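Local coordinates for protein ornithine carbamoyltransferase, mitochondrial (PDB 3SDS) that catalyses the transfer of the carbamoyl group from carbamoyl phosphate to L-ornithine, giving L-citrulline and phosphate in arginine biosynthesis, at residues A[45-50]-A[55-60]; A[50-55]-A[334-339]; A[71-74]-A[79-82]; A[200-205]-A[223-228]; A[207-212]-A[231-236]. All coordinates share one frame; numbering follows the deposited sequence.

Contact 1 (A[45-50]-A[55-60])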
# COMPACT_ATOMS: atom_id res chain seq x y z
N SER A 45 -15.44 15.58 -17.43
CA SER A 45 -15.58 15.31 -18.85
C SER A 45 -14.35 15.76 -19.67
O SER A 45 -13.85 15.00 -20.54
CB SER A 45 -16.82 15.99 -19.38
OG SER A 45 -16.94 15.70 -20.75
N SER A 46 -13.89 16.99 -19.40
CA SER A 46 -12.75 17.58 -20.06
C SER A 46 -11.45 16.79 -19.80
O SER A 46 -10.73 16.43 -20.76
CB SER A 46 -12.58 19.01 -19.56
OG SER A 46 -11.59 19.70 -20.29
N TYR A 47 -11.16 16.53 -18.52
CA TYR A 47 -9.93 15.82 -18.14
C TYR A 47 -9.87 14.42 -18.77
O TYR A 47 -8.80 13.95 -19.19
CB TYR A 47 -9.77 15.75 -16.61
CG TYR A 47 -9.68 17.10 -15.89
CD1 TYR A 47 -9.09 18.23 -16.51
CD2 TYR A 47 -10.15 17.25 -14.59
CE1 TYR A 47 -9.02 19.47 -15.86
CE2 TYR A 47 -10.07 18.49 -13.92
CZ TYR A 47 -9.50 19.59 -14.56
OH TYR A 47 -9.42 20.81 -13.90
N LYS A 48 -11.05 13.77 -18.83
CA LYS A 48 -11.24 12.44 -19.43
C LYS A 48 -10.87 12.41 -20.92
O LYS A 48 -10.16 11.52 -21.38
CB LYS A 48 -12.71 11.99 -19.23
CG LYS A 48 -13.15 10.79 -20.07
CD LYS A 48 -14.46 10.19 -19.59
CE LYS A 48 -14.80 8.95 -20.42
NZ LYS A 48 -16.24 8.51 -20.22
N LYS A 49 -11.34 13.41 -21.66
CA LYS A 49 -11.06 13.49 -23.09
C LYS A 49 -9.56 13.72 -23.38
O LYS A 49 -9.00 13.09 -24.28
CB LYS A 49 -11.95 14.56 -23.74
CG LYS A 49 -12.39 14.22 -25.12
CD LYS A 49 -12.52 15.43 -26.03
CE LYS A 49 -12.23 15.00 -27.48
NZ LYS A 49 -12.75 15.91 -28.54
N THR A 50 -8.92 14.59 -22.60
CA THR A 50 -7.49 14.90 -22.77
C THR A 50 -6.62 13.68 -22.44
O THR A 50 -5.77 13.30 -23.25
CB THR A 50 -7.01 16.10 -21.87
OG1 THR A 50 -7.84 17.25 -22.07
CG2 THR A 50 -5.58 16.48 -22.16
N SER A 55 -2.54 12.81 -23.41
CA SER A 55 -2.07 14.12 -22.96
C SER A 55 -2.35 14.40 -21.47
O SER A 55 -3.22 13.75 -20.87
CB SER A 55 -2.67 15.23 -23.83
OG SER A 55 -2.27 15.11 -25.18
N MET A 56 -1.61 15.36 -20.89
CA MET A 56 -1.84 15.84 -19.51
C MET A 56 -2.30 17.29 -19.47
O MET A 56 -1.65 18.16 -20.05
CB MET A 56 -0.57 15.72 -18.64
CG MET A 56 -0.42 14.43 -17.84
SD MET A 56 -1.73 14.11 -16.60
CE MET A 56 -1.37 15.36 -15.38
N PRO A 57 -3.41 17.57 -18.75
CA PRO A 57 -3.81 18.96 -18.46
C PRO A 57 -2.78 19.71 -17.61
O PRO A 57 -2.39 19.20 -16.57
CB PRO A 57 -5.11 18.79 -17.65
CG PRO A 57 -5.59 17.40 -17.93
CD PRO A 57 -4.37 16.58 -18.21
N GLU A 58 -2.36 20.91 -18.02
CA GLU A 58 -1.44 21.74 -17.19
C GLU A 58 -1.84 21.89 -15.70
O GLU A 58 -1.00 21.73 -14.80
CB GLU A 58 -1.24 23.13 -17.82
CG GLU A 58 -0.57 23.16 -19.19
CD GLU A 58 0.92 22.90 -19.14
OE1 GLU A 58 1.54 23.00 -18.06
OE2 GLU A 58 1.49 22.60 -20.21
N ARG A 59 -3.11 22.19 -15.44
CA ARG A 59 -3.63 22.32 -14.07
C ARG A 59 -3.31 21.11 -13.17
O ARG A 59 -3.17 21.27 -11.96
CB ARG A 59 -5.16 22.53 -14.10
CG ARG A 59 -5.62 23.87 -14.67
CD ARG A 59 -7.11 23.94 -14.93
NE ARG A 59 -7.87 23.85 -13.69
CZ ARG A 59 -9.17 24.17 -13.56
NH1 ARG A 59 -9.87 24.63 -14.60
NH2 ARG A 59 -9.77 24.03 -12.37
N LEU A 60 -3.20 19.91 -13.75
CA LEU A 60 -3.05 18.69 -12.96
C LEU A 60 -1.59 18.19 -12.74
O LEU A 60 -1.34 17.39 -11.80
CB LEU A 60 -3.93 17.58 -13.53
CG LEU A 60 -5.43 17.86 -13.77
CD1 LEU A 60 -6.09 16.62 -14.40
CD2 LEU A 60 -6.22 18.27 -12.54

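Contact 2 (A[50-55]-A[334-339])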
# COMPACT_ATOMS: atom_id res chain seq x y z
N THR A 50 -8.92 14.59 -22.60
CA THR A 50 -7.49 14.90 -22.77
C THR A 50 -6.62 13.68 -22.44
O THR A 50 -5.77 13.30 -23.25
CB THR A 50 -7.01 16.10 -21.87
OG1 THR A 50 -7.84 17.25 -22.07
CG2 THR A 50 -5.58 16.48 -22.16
N ILE A 51 -6.82 13.09 -21.25
CA ILE A 51 -5.98 11.96 -20.76
C ILE A 51 -6.15 10.67 -21.61
O ILE A 51 -5.16 9.99 -21.93
CB ILE A 51 -6.19 11.73 -19.22
CG1 ILE A 51 -5.63 12.90 -18.43
CG2 ILE A 51 -5.55 10.42 -18.72
CD1 ILE A 51 -6.22 13.11 -17.04
N LYS A 52 -7.38 10.37 -22.04
CA LYS A 52 -7.61 9.19 -22.89
C LYS A 52 -7.06 9.30 -24.28
O LYS A 52 -7.05 8.31 -24.97
CB LYS A 52 -9.08 8.76 -22.95
CG LYS A 52 -9.54 8.20 -21.64
CD LYS A 52 -10.98 7.76 -21.66
CE LYS A 52 -11.10 6.35 -22.17
NZ LYS A 52 -12.48 5.90 -21.92
N SER A 53 -6.61 10.49 -24.67
CA SER A 53 -5.91 10.67 -25.96
C SER A 53 -4.44 11.09 -25.79
O SER A 53 -3.91 11.84 -26.61
CB SER A 53 -6.65 11.62 -26.90
OG SER A 53 -6.69 12.93 -26.41
N ASP A 54 -3.84 10.61 -24.71
CA ASP A 54 -2.39 10.61 -24.51
C ASP A 54 -1.79 11.99 -24.16
O ASP A 54 -0.65 12.29 -24.55
CB ASP A 54 -1.67 9.92 -25.70
CG ASP A 54 -0.24 9.40 -25.35
OD1 ASP A 54 0.02 9.07 -24.15
OD2 ASP A 54 0.62 9.32 -26.27
N SER A 55 -2.54 12.81 -23.41
CA SER A 55 -2.07 14.12 -22.96
C SER A 55 -2.35 14.40 -21.47
O SER A 55 -3.22 13.75 -20.87
CB SER A 55 -2.67 15.23 -23.83
OG SER A 55 -2.27 15.11 -25.18
N ARG A 334 -15.90 6.91 -12.30
CA ARG A 334 -15.49 7.15 -10.93
C ARG A 334 -14.08 7.76 -10.90
O ARG A 334 -13.78 8.67 -10.09
CB ARG A 334 -15.54 5.88 -10.08
CG ARG A 334 -16.96 5.48 -9.56
CD ARG A 334 -17.59 6.56 -8.64
NE ARG A 334 -16.99 6.61 -7.30
CZ ARG A 334 -17.29 5.76 -6.31
NH1 ARG A 334 -18.17 4.78 -6.52
NH2 ARG A 334 -16.70 5.86 -5.12
N LEU A 335 -13.22 7.28 -11.80
CA LEU A 335 -11.85 7.75 -11.89
C LEU A 335 -11.86 9.24 -12.20
O LEU A 335 -11.20 10.03 -11.51
CB LEU A 335 -11.05 6.96 -12.92
CG LEU A 335 -9.62 7.44 -13.26
CD1 LEU A 335 -8.70 7.62 -12.04
CD2 LEU A 335 -8.94 6.55 -14.30
N TRP A 336 -12.62 9.62 -13.23
CA TRP A 336 -12.68 11.00 -13.71
C TRP A 336 -13.35 11.94 -12.68
O TRP A 336 -12.89 13.08 -12.49
CB TRP A 336 -13.30 11.09 -15.13
CG TRP A 336 -12.76 9.97 -16.03
CD1 TRP A 336 -13.47 8.91 -16.56
CD2 TRP A 336 -11.39 9.75 -16.43
NE1 TRP A 336 -12.64 8.08 -17.26
CE2 TRP A 336 -11.36 8.56 -17.19
CE3 TRP A 336 -10.19 10.45 -16.22
CZ2 TRP A 336 -10.17 8.05 -17.75
CZ3 TRP A 336 -8.99 9.95 -16.78
CH2 TRP A 336 -9.00 8.76 -17.54
N ALA A 337 -14.35 11.43 -11.96
CA ALA A 337 -15.00 12.20 -10.91
C ALA A 337 -14.09 12.46 -9.68
O ALA A 337 -14.11 13.55 -9.11
CB ALA A 337 -16.28 11.53 -10.49
N ALA A 338 -13.28 11.48 -9.29
CA ALA A 338 -12.30 11.69 -8.22
C ALA A 338 -11.24 12.75 -8.54
O ALA A 338 -10.86 13.54 -7.65
CB ALA A 338 -11.63 10.40 -7.82
N ILE A 339 -10.77 12.78 -9.80
CA ILE A 339 -9.75 13.76 -10.20
C ILE A 339 -10.34 15.16 -10.03
O ILE A 339 -9.70 16.07 -9.45
CB ILE A 339 -9.23 13.56 -11.67
CG1 ILE A 339 -8.35 12.29 -11.80
CG2 ILE A 339 -8.48 14.84 -12.18
CD1 ILE A 339 -7.99 11.89 -13.26

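Contact 3 (A[71-74]-A[79-82])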
# COMPACT_ATOMS: atom_id res chain seq x y z
N MET A 71 -6.56 7.39 2.96
CA MET A 71 -7.85 6.70 2.74
C MET A 71 -8.22 5.88 3.97
O MET A 71 -7.52 4.90 4.31
CB MET A 71 -7.78 5.78 1.51
CG MET A 71 -7.27 6.42 0.23
SD MET A 71 -7.15 5.25 -1.16
CE MET A 71 -5.75 4.23 -0.72
N MET A 72 -9.29 6.27 4.66
CA MET A 72 -9.74 5.52 5.85
C MET A 72 -11.01 4.71 5.60
O MET A 72 -12.10 5.28 5.44
CB MET A 72 -9.92 6.45 7.05
CG MET A 72 -8.62 6.94 7.63
SD MET A 72 -8.81 8.32 8.78
CE MET A 72 -9.13 7.43 10.31
N PHE A 73 -10.87 3.38 5.57
CA PHE A 73 -12.00 2.52 5.27
C PHE A 73 -12.40 1.60 6.42
O PHE A 73 -11.58 0.84 6.92
CB PHE A 73 -11.76 1.74 3.97
CG PHE A 73 -11.54 2.61 2.74
CD1 PHE A 73 -10.67 2.22 1.75
CD2 PHE A 73 -12.18 3.84 2.60
CE1 PHE A 73 -10.46 3.02 0.63
CE2 PHE A 73 -11.97 4.64 1.49
CZ PHE A 73 -11.11 4.23 0.51
N SER A 74 -13.67 1.68 6.82
CA SER A 74 -14.23 0.90 7.95
C SER A 74 -14.67 -0.53 7.61
O SER A 74 -14.66 -1.43 8.47
CB SER A 74 -15.43 1.64 8.55
OG SER A 74 -15.00 2.57 9.53
N ARG A 79 -13.59 -1.43 -4.93
CA ARG A 79 -13.95 -0.58 -6.05
C ARG A 79 -13.60 0.89 -5.78
O ARG A 79 -12.94 1.53 -6.62
CB ARG A 79 -15.43 -0.75 -6.42
CG ARG A 79 -15.82 -0.08 -7.76
CD ARG A 79 -16.53 -1.07 -8.70
NE ARG A 79 -15.67 -2.22 -8.99
CZ ARG A 79 -16.07 -3.37 -9.54
NH1 ARG A 79 -15.21 -4.36 -9.75
NH2 ARG A 79 -17.34 -3.54 -9.88
N THR A 80 -14.03 1.42 -4.63
CA THR A 80 -13.71 2.81 -4.27
C THR A 80 -12.19 3.06 -4.19
O THR A 80 -11.69 4.12 -4.64
CB THR A 80 -14.43 3.30 -2.98
OG1 THR A 80 -15.73 3.81 -3.33
CG2 THR A 80 -13.64 4.44 -2.25
N ARG A 81 -11.46 2.10 -3.67
CA ARG A 81 -10.04 2.20 -3.56
C ARG A 81 -9.40 2.35 -4.90
O ARG A 81 -8.56 3.16 -5.10
CB ARG A 81 -9.53 0.93 -2.96
CG ARG A 81 -8.65 1.11 -1.82
CD ARG A 81 -8.01 -0.16 -1.46
NE ARG A 81 -6.61 -0.11 -1.78
CZ ARG A 81 -5.80 -1.13 -1.63
NH1 ARG A 81 -6.26 -2.25 -1.17
NH2 ARG A 81 -4.55 -1.00 -1.92
N VAL A 82 -9.79 1.52 -5.84
CA VAL A 82 -9.18 1.51 -7.16
C VAL A 82 -9.18 2.88 -7.84
O VAL A 82 -8.16 3.30 -8.36
CB VAL A 82 -9.80 0.44 -8.10
CG1 VAL A 82 -9.11 0.46 -9.46
CG2 VAL A 82 -9.73 -0.94 -7.47

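Contact 4 (A[200-205]-A[223-228])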
# COMPACT_ATOMS: atom_id res chain seq x y z
N VAL A 200 -27.10 6.07 -2.17
CA VAL A 200 -26.86 6.46 -3.56
C VAL A 200 -28.03 7.26 -4.14
O VAL A 200 -27.84 8.37 -4.66
CB VAL A 200 -26.52 5.25 -4.45
CG1 VAL A 200 -26.73 5.59 -5.93
CG2 VAL A 200 -25.04 4.75 -4.17
N LEU A 201 -29.24 6.70 -4.04
CA LEU A 201 -30.44 7.41 -4.47
C LEU A 201 -30.54 8.81 -3.83
O LEU A 201 -30.78 9.81 -4.53
CB LEU A 201 -31.69 6.60 -4.17
CG LEU A 201 -33.02 7.35 -4.27
CD1 LEU A 201 -33.23 7.89 -5.68
CD2 LEU A 201 -34.17 6.45 -3.86
N PHE A 202 -30.33 8.89 -2.52
CA PHE A 202 -30.47 10.17 -1.83
C PHE A 202 -29.72 11.31 -2.55
O PHE A 202 -30.35 12.31 -2.93
CB PHE A 202 -30.09 10.07 -0.36
CG PHE A 202 -30.84 8.97 0.40
CD1 PHE A 202 -32.09 8.53 -0.05
CD2 PHE A 202 -30.30 8.42 1.55
CE1 PHE A 202 -32.76 7.53 0.62
CE2 PHE A 202 -30.96 7.43 2.24
CZ PHE A 202 -32.20 6.98 1.78
N ASP A 203 -28.41 11.12 -2.77
CA ASP A 203 -27.57 12.15 -3.41
C ASP A 203 -27.91 12.37 -4.88
O ASP A 203 -27.90 13.52 -5.36
CB ASP A 203 -26.09 11.84 -3.27
CG ASP A 203 -25.41 12.60 -2.13
OD1 ASP A 203 -25.63 13.82 -1.94
OD2 ASP A 203 -24.62 11.95 -1.42
N LEU A 204 -28.21 11.28 -5.59
CA LEU A 204 -28.65 11.37 -6.99
C LEU A 204 -29.89 12.28 -7.09
O LEU A 204 -29.92 13.22 -7.91
CB LEU A 204 -28.94 9.96 -7.54
CG LEU A 204 -29.52 9.72 -8.94
CD1 LEU A 204 -28.70 10.41 -10.02
CD2 LEU A 204 -29.60 8.21 -9.24
N ALA A 205 -30.89 12.01 -6.23
CA ALA A 205 -32.10 12.85 -6.12
C ALA A 205 -31.79 14.34 -5.92
O ALA A 205 -32.36 15.18 -6.62
CB ALA A 205 -33.03 12.35 -5.00
N TYR A 223 -39.77 0.70 3.02
CA TYR A 223 -38.43 0.94 2.47
C TYR A 223 -38.35 2.27 1.72
O TYR A 223 -37.61 2.42 0.73
CB TYR A 223 -38.02 -0.26 1.59
CG TYR A 223 -37.97 -1.53 2.38
CD1 TYR A 223 -39.07 -2.38 2.44
CD2 TYR A 223 -36.84 -1.87 3.12
CE1 TYR A 223 -39.04 -3.54 3.20
CE2 TYR A 223 -36.79 -3.02 3.89
CZ TYR A 223 -37.89 -3.85 3.92
OH TYR A 223 -37.84 -4.98 4.68
N GLU A 224 -39.09 3.25 2.22
CA GLU A 224 -39.23 4.56 1.62
C GLU A 224 -38.08 5.51 1.96
O GLU A 224 -37.30 5.27 2.88
CB GLU A 224 -40.54 5.18 2.07
CG GLU A 224 -41.78 4.34 1.75
CD GLU A 224 -42.23 3.42 2.89
OE1 GLU A 224 -41.44 3.19 3.84
OE2 GLU A 224 -43.38 2.93 2.82
N ILE A 225 -37.98 6.60 1.20
CA ILE A 225 -37.04 7.66 1.51
C ILE A 225 -37.36 8.21 2.90
O ILE A 225 -38.52 8.56 3.17
CB ILE A 225 -37.14 8.81 0.48
CG1 ILE A 225 -36.91 8.28 -0.95
CG2 ILE A 225 -36.19 9.95 0.83
CD1 ILE A 225 -37.05 9.32 -2.03
N PRO A 226 -36.36 8.27 3.79
CA PRO A 226 -36.51 8.93 5.09
C PRO A 226 -36.87 10.41 4.95
O PRO A 226 -36.33 11.10 4.09
CB PRO A 226 -35.11 8.80 5.71
CG PRO A 226 -34.51 7.62 5.06
CD PRO A 226 -35.07 7.57 3.66
N SER A 227 -37.77 10.89 5.79
CA SER A 227 -38.29 12.26 5.64
C SER A 227 -37.26 13.37 5.86
O SER A 227 -37.43 14.48 5.35
CB SER A 227 -39.55 12.47 6.47
OG SER A 227 -39.30 12.16 7.82
N HIS A 228 -36.18 13.08 6.59
CA HIS A 228 -35.06 14.00 6.62
C HIS A 228 -34.47 14.20 5.21
O HIS A 228 -34.02 15.29 4.86
CB HIS A 228 -33.96 13.57 7.61
CG HIS A 228 -32.75 14.46 7.58
ND1 HIS A 228 -32.78 15.77 8.01
CD2 HIS A 228 -31.49 14.24 7.13
CE1 HIS A 228 -31.59 16.32 7.83
NE2 HIS A 228 -30.79 15.41 7.30

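Contact 5 (A[207-212]-A[231-236])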
# COMPACT_ATOMS: atom_id res chain seq x y z
N ALA A 207 -29.01 15.97 -6.61
CA ALA A 207 -28.36 16.43 -7.83
C ALA A 207 -29.38 16.69 -8.94
O ALA A 207 -29.47 17.81 -9.46
CB ALA A 207 -27.30 15.44 -8.27
N ALA A 208 -30.16 15.66 -9.28
CA ALA A 208 -31.22 15.80 -10.29
C ALA A 208 -32.13 17.04 -10.09
O ALA A 208 -32.50 17.72 -11.06
CB ALA A 208 -32.04 14.53 -10.35
N THR A 209 -32.49 17.32 -8.83
CA THR A 209 -33.29 18.49 -8.50
C THR A 209 -32.59 19.78 -8.93
O THR A 209 -33.18 20.61 -9.60
CB THR A 209 -33.62 18.55 -7.01
OG1 THR A 209 -34.43 17.43 -6.65
CG2 THR A 209 -34.38 19.79 -6.68
N LYS A 210 -31.32 19.92 -8.55
CA LYS A 210 -30.52 21.10 -8.96
C LYS A 210 -30.38 21.25 -10.49
O LYS A 210 -30.25 22.37 -11.00
CB LYS A 210 -29.14 21.06 -8.31
CG LYS A 210 -29.12 21.11 -6.78
CD LYS A 210 -27.69 21.01 -6.24
CE LYS A 210 -27.67 20.88 -4.72
NZ LYS A 210 -27.83 22.19 -4.01
N MET A 211 -30.43 20.13 -11.20
CA MET A 211 -30.23 20.11 -12.65
C MET A 211 -31.52 20.14 -13.47
O MET A 211 -31.48 20.01 -14.70
CB MET A 211 -29.39 18.90 -13.05
CG MET A 211 -27.98 18.85 -12.43
SD MET A 211 -26.84 20.10 -13.07
CE MET A 211 -27.08 21.42 -11.87
N GLY A 212 -32.66 20.31 -12.80
CA GLY A 212 -33.95 20.35 -13.48
C GLY A 212 -34.37 19.02 -14.07
O GLY A 212 -35.12 18.98 -15.04
N GLU A 231 -36.69 16.36 3.07
CA GLU A 231 -36.44 17.74 3.50
C GLU A 231 -35.25 18.42 2.80
O GLU A 231 -35.31 19.61 2.50
CB GLU A 231 -36.24 17.78 5.01
CG GLU A 231 -36.38 19.18 5.60
CD GLU A 231 -35.59 19.40 6.89
OE1 GLU A 231 -34.50 18.79 7.06
OE2 GLU A 231 -36.06 20.22 7.72
N LEU A 232 -34.17 17.68 2.55
CA LEU A 232 -33.00 18.20 1.85
C LEU A 232 -33.26 18.38 0.35
O LEU A 232 -32.72 19.30 -0.29
CB LEU A 232 -31.77 17.31 2.05
CG LEU A 232 -31.13 17.26 3.44
CD1 LEU A 232 -30.15 16.12 3.53
CD2 LEU A 232 -30.43 18.56 3.78
N ILE A 233 -34.09 17.51 -0.22
CA ILE A 233 -34.46 17.62 -1.62
C ILE A 233 -35.27 18.89 -1.83
O ILE A 233 -35.02 19.67 -2.75
CB ILE A 233 -35.28 16.41 -2.08
CG1 ILE A 233 -34.39 15.17 -2.09
CG2 ILE A 233 -35.87 16.68 -3.48
CD1 ILE A 233 -35.13 13.87 -1.95
N GLN A 234 -36.24 19.09 -0.94
CA GLN A 234 -37.10 20.25 -1.00
C GLN A 234 -36.26 21.53 -0.83
O GLN A 234 -36.44 22.46 -1.61
CB GLN A 234 -38.22 20.12 0.04
CG GLN A 234 -39.45 20.96 -0.24
CD GLN A 234 -40.39 20.38 -1.30
OE1 GLN A 234 -40.41 19.18 -1.55
NE2 GLN A 234 -41.19 21.26 -1.92
N LYS A 235 -35.33 21.55 0.13
CA LYS A 235 -34.45 22.73 0.34
C LYS A 235 -33.56 23.03 -0.87
O LYS A 235 -33.25 24.20 -1.16
CB LYS A 235 -33.58 22.60 1.60
N ALA A 236 -33.15 21.97 -1.57
CA ALA A 236 -32.40 22.08 -2.81
C ALA A 236 -33.19 22.76 -3.94
O ALA A 236 -32.59 23.27 -4.90
CB ALA A 236 -31.89 20.71 -3.24

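Contact 1 (A[45-50]-A[55-60])
Tyr47 meets three residues of segment 55-60. Leu60 lies over one face of its ring. Leu60 CD1 sits 4.0 Å from the centroid of the Tyr47 ring and 14° off the normal, a CH-pi contact. Leu60 CD2 reaches toward the hydroxyl end, 4.1 Å from Tyr47 CZ. Pro57 comes in obliquely, with its CG 3.9 Å from Tyr47 CD1. At the far end, Tyr47 OH stands over the centre of the Arg59 guanidinium, 3.4 Å from Arg59 CZ. The ring and guanidinium planes are almost perpendicular, 86° apart. This is packing, not a hydrogen bond. Both groups turn to Glu343 of helix 327-347 instead: Tyr47 OH bonds one carboxylate oxygen and Arg59 NH2 makes a salt bridge with the other.

Thr50 holds the start of the loop. Its CG2, anti to the backbone N (its OG1 at chi1 -53°), touches Ser55 CB at 3.6 Å. OG1 turns back to Ser46 O, which also accepts a bond from Thr50 N. Ser55 N bonds Thr50 O at 3.3 Å. That bond is the outer one of a Schellman motif, with Asp54 at C-prime, which ends helix 34-51 and folds the following loop back along it.

Contact 2 (A[50-55]-A[334-339])
Ile51 and Lys52 meet the benzo end of Trp336, where a Schellman motif closes helix 34-51. Asp54, with positive phi, is its C-prime residue, and Asp54 N bonds Ile51 O. The same residues, Ile51 to Asp54, form a type I turn. Helix 327-347, near the end of the chain, packs here on helix 34-51 of the carbamoyl phosphate domain.

Ile51 uses both branches. CG2 meets the Trp336 ring at its edge, near the ring plane, 4.0 Å from CZ3. CD1, at the end of the other branch, reaches Ile339 CD1 at 4.3 Å. Lys52 crosses the indole at about a right angle, with its CG 3.9 Å from Trp336 CZ2. Its chain then bends at chi3 (86°), and NZ makes a salt bridge with Glu332. In Trp336, chi1 of -42° and chi2 of 113° together turn the benzo edge to Ile51 and Lys52. Leu335 CD2 lies over one indole face, toward its rim, 3.9 Å above the plane. The indole nitrogen is satisfied too: Trp336 NE1 bonds Glu332 OE2, the same oxygen that Lys52 NZ grips.

Contact 3 (A[71-74]-A[79-82])
Phe73, on strand 68-73, points its ring at Thr80 and Arg81 near the start of helix 78-90. Arg79 comes first along the helix. It does not touch the strand segment; its NH2 makes a salt bridge with Glu109 of a neighbouring subunit. It belongs, with Thr80, to the group Ser77 to Thr80 that probably binds carbamoyl phosphate, as in related enzymes.

Thr80 follows. Its methyl CG2, trans to the main-chain nitrogen, approaches the outer end of the Phe73 ring obliquely, 3.8 Å from CZ. The hydroxyl OG1 goes elsewhere, to Arg334 NH2, another residue of the likely carbamoyl phosphate site. Thr80 thus touches Phe73 with its methyl and faces the probable carbamoyl phosphate site with its hydroxyl.

Arg81 is next and gives its aliphatic part to the contact. CG lies at the edge of the Phe73 ring, in its plane, 3.6 Å from CE1. Met71, two residues earlier on the strand, brings its CE to 4.4 Å from the same CG. Beyond, the Arg81 chain bends at chi3 (110°). Its NE makes a salt bridge with Glu85, and the guanidinium forms a cation-pi contact with Phe97.

The contact joins the first strand and the helix of a beta-alpha-beta unit: strand 68-73 runs into helix 78-90, which returns to strand 94-98. Strand 124-128 flanks strand 68-73 on its other side.

Contact 4 (A[200-205]-A[223-228])
Leu201 packs on Ile225, and its carbonyl oxygen makes the shortest bond here: Ala205 N reaches Leu201 O at 2.8 Å. Leu204 N bonds Val200 O in the same way. These bonds keep segment 200-205 a regular helix and fix the direction in which its side chains leave.

Three apolar pairs then carry the contact, with no hydrogen bond across it. Leu201 CD2 lies 4.4 Å from Ile225 CG1. Phe202 does more. Its CG sits beside the backbone N (chi1 -54°), and the ring extends so that its far end meets the loop. Phe202 CZ is 3.5 Å from Pro226 CD, and CE1 is 3.8 Å from that same atom. The ring and the proline cross at about a right angle. Ile225 CG2 lies 4.2 Å from Phe202 CE1. Both Ile225 and Pro226 approach the ring obliquely.

The aromatic ring thus packs on the residue at the N-cap position, just before helix 227-237 begins. Asp203 hydrogen-bonds outside the contact: OD2 to His155 N, OD1 to Ile29 N and Ser28 OG. Asn199, likely to bind ornithine, stands just before the segment, with its side chain about 5 Å from that of Phe202.

Helices 199-210 and 227-237, with strand 214-218 between them, belong to the alternating strand-helix order of the Rossmann-like ornithine-binding domain. Helix 199-210 follows strand 190-194 and touches it through Leu201 on Trp193. Next to it, helix 227-237 continues the packing, with Ile229 on Phe202 and Ile233 on Ala205.

Contact 5 (A[207-212]-A[231-236])
Thr209 and Ile233 meet without any flat side-chain group: no ring, carboxylate or guanidinium takes part across this contact. The flat groups that Thr209 approaches across the contact are backbone peptides. Thr209 CG2 approaches the peptide that follows Ile233, 4.0 Å from Ile233 O, and lies 4.2 Å from Ala236 C.

The two branches of Thr209 divide the work. OG1 sits on the side of the main-chain nitrogen (chi1 -64°) and bonds Ala205 O, one turn back, so this buried hydroxyl is satisfied within its own helix. OG1 also lies 3.6 Å from Ile233 CG2. The methyl CG2 reaches on to Ala236 CB at 4.3 Å. The two side chains, Thr209 and Ile233, cross at about a right angle.

Here the C-terminal end of helix 199-210 lies against helix 227-237. Both are connecting helices of the Rossmann-like ornithine-binding domain. The first ends in a Schellman motif with Gly212, of positive phi, at C-prime: Gly212 N bonds Thr209 O and Val213 N bonds Ala208 O. The chain then enters strand 214-218.

Lys210 adds a looser contact. Its chain runs extended and then turns at chi4 (-81°). NZ passes 4.4 Å from Ala236 CB, a buried methyl. The ammonium group hydrogen-bonds Leu32 O, in the loop before helix 34-51.

Contacts 1 and 2 share the end of helix 34-51, with centres about 6 Å apart. They join through Tyr47 and Leu60, which touch Ile339 of helix 327-347. Contact 3 comes next along the chain, within the carbamoyl phosphate domain, as is contact 1. Its centre is about 19 Å from that of contact 2, which it meets through Thr80 and Arg334. Helix 327-347 carries both Trp336 and Ile339, at the end of helix 34-51, and Arg334, at the probable carbamoyl phosphate site. Contacts 4 and 5 share two helices of the ornithine-binding domain, with centres about 11 Å apart. Contacts 3, 4 and 5 fall between the segments of contact 2, whose second brings the chain back to the first domain.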